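Long-range contact in binding component of ABC transporter (Wolinella succinogenes, PDB 3K4U), which probably serves as the substrate-binding component of an ABC transporter and holds a bound lysine in its ligand pocket: residues 67-72 / 191-196. Residues are numbered along the deposited sequence; the frame is centred on the assembly and turned at random.
Sequences IIISGM and LGWAIK. With LYS (lysine), chain K.
In the lobe of this family 3 solute-binding protein built on strands 6-11, 45-50 and 67-68, an antiparallel bridge joins strand 67-68 to returning strand 189-195. Ile-68 and Ala-194 form its hydrogen-bonded pair: Ile-68 N donates to Ala-194 O at 2.8 Å, while the return bond from Ala-194 N to Ile-68 O is weak. The pairing sets Ile-68 CB 4.2 Å from Ala-194 CB, and the small methyl suits this buried place, where both residues also touch Leu-60 of helix 56-61.

On the other face, Ile-69 lies alongside Trp-193. With CG1 beside its backbone N (chi1 -51°), Ile-69 sets CG1 off-centre over the five-membered ring, 4.1 Å from the centroid, a CH-pi contact, while its CG2 meets Trp-193 CD1. Ile-67 reaches Trp-193 CB with CD1, and Met-38 of helix 30-41 packs against all three, a buried apolar setting where isoleucine branches can lie against the flat indole.

Nearer the pocket, Gly-192 N bonds to Met-72 O at 2.9 Å, almost straight out from the carbonyl. This probably helps to fix the turn in which Gly-71, at positive phi, accepts a hydrogen bond through its O from the alpha-amino N of the bound lysine, 3.2 Å away. Leu-191 CG packs on that same carbonyl, lining with Gly-71 and Met-72 part of the interlobe ligand cleft typical of periplasmic binding proteins.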
ATOM      1  N   ILE E  67      27.652  -5.250  25.636  1.00 19.82           N
ATOM      2  CA  ILE E  67      26.247  -5.017  25.302  1.00 18.38           C
ATOM      3  C   ILE E  67      25.389  -5.471  26.491  1.00 19.54           C
ATOM      4  O   ILE E  67      25.824  -6.314  27.273  1.00 20.47           O
ATOM      5  CB  ILE E  67      25.895  -5.822  24.019  1.00 16.66           C
ATOM      6  CG1 ILE E  67      24.470  -5.521  23.491  1.00 10.90           C
ATOM      7  CG2 ILE E  67      26.113  -7.286  24.255  1.00 10.17           C
ATOM      8  CD1 ILE E  67      24.212  -5.938  22.069  1.00 12.72           C
ATOM      9  N   ILE E  68      24.200  -4.886  26.654  1.00 19.81           N
ATOM     10  CA  ILE E  68      23.250  -5.257  27.716  1.00 19.25           C
ATOM     11  C   ILE E  68      22.032  -5.878  27.057  1.00 20.72           C
ATOM     12  O   ILE E  68      21.305  -5.211  26.339  1.00 21.94           O
ATOM     13  CB  ILE E  68      22.729  -4.005  28.442  1.00 18.42           C
ATOM     14  CG1 ILE E  68      23.801  -3.358  29.326  1.00 10.63           C
ATOM     15  CG2 ILE E  68      21.488  -4.313  29.296  1.00  9.44           C
ATOM     16  CD1 ILE E  68      23.241  -2.157  30.098  1.00 17.00           C
ATOM     17  N   ILE E  69      21.775  -7.148  27.286  1.00 21.03           N
ATOM     18  CA  ILE E  69      20.576  -7.739  26.737  1.00 20.64           C
ATOM     19  C   ILE E  69      19.810  -8.279  27.926  1.00 21.37           C
ATOM     20  O   ILE E  69      19.897  -9.447  28.265  1.00 22.69           O
ATOM     21  CB  ILE E  69      20.892  -8.809  25.691  1.00 20.66           C
ATOM     22  CG1 ILE E  69      21.863  -8.268  24.659  1.00 22.74           C
ATOM     23  CG2 ILE E  69      19.648  -9.242  24.937  1.00 22.28           C
ATOM     24  CD1 ILE E  69      22.404  -9.354  23.744  1.00 20.55           C
ATOM     25  N   SER E  70      19.059  -7.387  28.557  1.00 21.06           N
ATOM     26  CA  SER E  70      18.424  -7.619  29.835  1.00 19.57           C
ATOM     27  C   SER E  70      17.001  -7.115  29.823  1.00 18.93           C
ATOM     28  O   SER E  70      16.464  -6.768  30.852  1.00 18.39           O
ATOM     29  CB  SER E  70      19.202  -6.897  30.926  1.00 18.90           C
ATOM     30  OG  SER E  70      19.158  -7.652  32.126  1.00 33.67           O
ATOM     31  N   GLY E  71      16.398  -7.037  28.646  1.00 19.78           N
ATOM     32  CA  GLY E  71      15.002  -6.605  28.548  1.00 20.19           C
ATOM     33  C   GLY E  71      14.836  -5.196  29.042  1.00 20.57           C
ATOM     34  O   GLY E  71      13.932  -4.900  29.768  1.00 21.63           O
HETATM   35  N   MSE E  72      15.731  -4.328  28.641  1.00 21.09           N
HETATM   36  CA  MSE E  72      15.811  -3.014  29.193  1.00 23.28           C
HETATM   37  C   MSE E  72      15.053  -2.025  28.337  1.00 22.66           C
HETATM   38  O   MSE E  72      15.130  -2.059  27.100  1.00 22.86           O
HETATM   39  CB  MSE E  72      17.276  -2.600  29.313  1.00 26.94           C
HETATM   40  CG  MSE E  72      17.459  -1.135  29.595  1.00 26.30           C
HETATM   41 SE   MSE E  72      19.319  -0.736  29.970  1.00 33.94          SE
HETATM   42  CE  MSE E  72      19.959  -1.317  28.225  1.00 25.99           C
ATOM     43  N   LEU E 191      11.836  -2.075  24.215  1.00 16.66           N
ATOM     44  CA  LEU E 191      12.933  -2.727  24.860  1.00 15.25           C
ATOM     45  C   LEU E 191      14.089  -2.784  23.846  1.00 17.04           C
ATOM     46  O   LEU E 191      13.876  -3.200  22.690  1.00 18.62           O
ATOM     47  CB  LEU E 191      12.448  -4.115  25.282  1.00 12.71           C
ATOM     48  CG  LEU E 191      12.018  -4.410  26.729  1.00 16.25           C
ATOM     49  CD1 LEU E 191      11.447  -3.255  27.541  1.00 11.73           C
ATOM     50  CD2 LEU E 191      11.106  -5.564  26.777  1.00 12.05           C
ATOM     51  N   GLY E 192      15.292  -2.365  24.241  1.00 15.92           N
ATOM     52  CA  GLY E 192      16.428  -2.412  23.332  1.00 15.53           C
ATOM     53  C   GLY E 192      17.727  -2.865  23.995  1.00 16.05           C
ATOM     54  O   GLY E 192      17.831  -2.836  25.231  1.00 18.14           O
ATOM     55  N   TRP E 193      18.707  -3.286  23.192  1.00 13.73           N
ATOM     56  CA  TRP E 193      19.981  -3.715  23.713  1.00 13.18           C
ATOM     57  C   TRP E 193      20.732  -2.433  23.817  1.00 16.91           C
ATOM     58  O   TRP E 193      20.710  -1.656  22.858  1.00 19.45           O
ATOM     59  CB  TRP E 193      20.758  -4.639  22.738  1.00  9.19           C
ATOM     60  CG  TRP E 193      19.955  -5.776  22.281  1.00  5.57           C
ATOM     61  CD1 TRP E 193      19.055  -6.477  23.021  1.00  6.36           C
ATOM     62  CD2 TRP E 193      19.903  -6.315  20.955  1.00  6.84           C
ATOM     63  NE1 TRP E 193      18.458  -7.440  22.235  1.00  7.21           N
ATOM     64  CE2 TRP E 193      18.962  -7.352  20.965  1.00  4.20           C
ATOM     65  CE3 TRP E 193      20.539  -5.991  19.750  1.00  4.51           C
ATOM     66  CZ2 TRP E 193      18.641  -8.079  19.827  1.00  7.04           C
ATOM     67  CZ3 TRP E 193      20.239  -6.738  18.618  1.00  6.77           C
ATOM     68  CH2 TRP E 193      19.306  -7.779  18.670  1.00  3.85           C
ATOM     69  N   ALA E 194      21.441  -2.229  24.930  1.00 16.75           N
ATOM     70  CA  ALA E 194      22.318  -1.063  25.063  1.00 16.13           C
ATOM     71  C   ALA E 194      23.800  -1.416  24.864  1.00 16.90           C
ATOM     72  O   ALA E 194      24.224  -2.580  25.046  1.00 17.51           O
ATOM     73  CB  ALA E 194      22.109  -0.401  26.380  1.00 15.23           C
ATOM     74  N   ILE E 195      24.550  -0.390  24.459  1.00 16.07           N
ATOM     75  CA  ILE E 195      25.954  -0.448  24.201  1.00 17.04           C
ATOM     76  C   ILE E 195      26.557   0.939  24.475  1.00 19.11           C
ATOM     77  O   ILE E 195      25.830   1.927  24.634  1.00 20.02           O
ATOM     78  CB  ILE E 195      26.245  -0.843  22.772  1.00 16.75           C
ATOM     79  CG1 ILE E 195      25.699   0.212  21.806  1.00 17.91           C
ATOM     80  CG2 ILE E 195      25.713  -2.235  22.510  1.00 17.53           C
ATOM     81  CD1 ILE E 195      26.255   0.063  20.358  1.00 17.88           C
ATOM     82  N   LYS E 196      27.876   1.049  24.527  1.00 18.85           N
ATOM     83  CA  LYS E 196      28.370   2.359  24.842  1.00 19.81           C
ATOM     84  C   LYS E 196      28.549   3.252  23.625  1.00 20.98           C
ATOM     85  O   LYS E 196      28.709   2.794  22.504  1.00 20.82           O
ATOM     86  CB  LYS E 196      29.602   2.323  25.728  1.00 20.43           C
ATOM     87  CG  LYS E 196      30.651   1.423  25.298  1.00 24.37           C
ATOM     88  CD  LYS E 196      31.800   1.612  26.218  1.00 24.44           C
ATOM     89  CE  LYS E 196      32.715   2.745  25.720  1.00 25.79           C
ATOM     90  NZ  LYS E 196      33.525   2.283  24.509  1.00 27.28           N
TER
HETATM   91  N   LYS K 501      11.873  -3.125  31.467  1.00 30.74           N
HETATM   92  CA  LYS K 501      12.348  -3.140  32.835  1.00 30.80           C
HETATM   93  C   LYS K 501      13.275  -1.959  33.010  1.00 30.93           C
HETATM   94  O   LYS K 501      13.943  -1.571  32.055  1.00 30.69           O
HETATM   95  CB  LYS K 501      13.118  -4.438  33.117  1.00 30.98           C
HETATM   96  CG  LYS K 501      13.217  -4.818  34.575  1.00 24.16           C
HETATM   97  CD  LYS K 501      14.517  -5.489  34.851  1.00 30.39           C
HETATM   98  CE  LYS K 501      14.535  -6.211  36.203  1.00 25.37           C
HETATM   99  NZ  LYS K 501      15.686  -7.140  36.336  1.00 30.30           N
HETATM  100  OXT LYS K 501      13.383  -1.380  34.089  1.00 31.04           O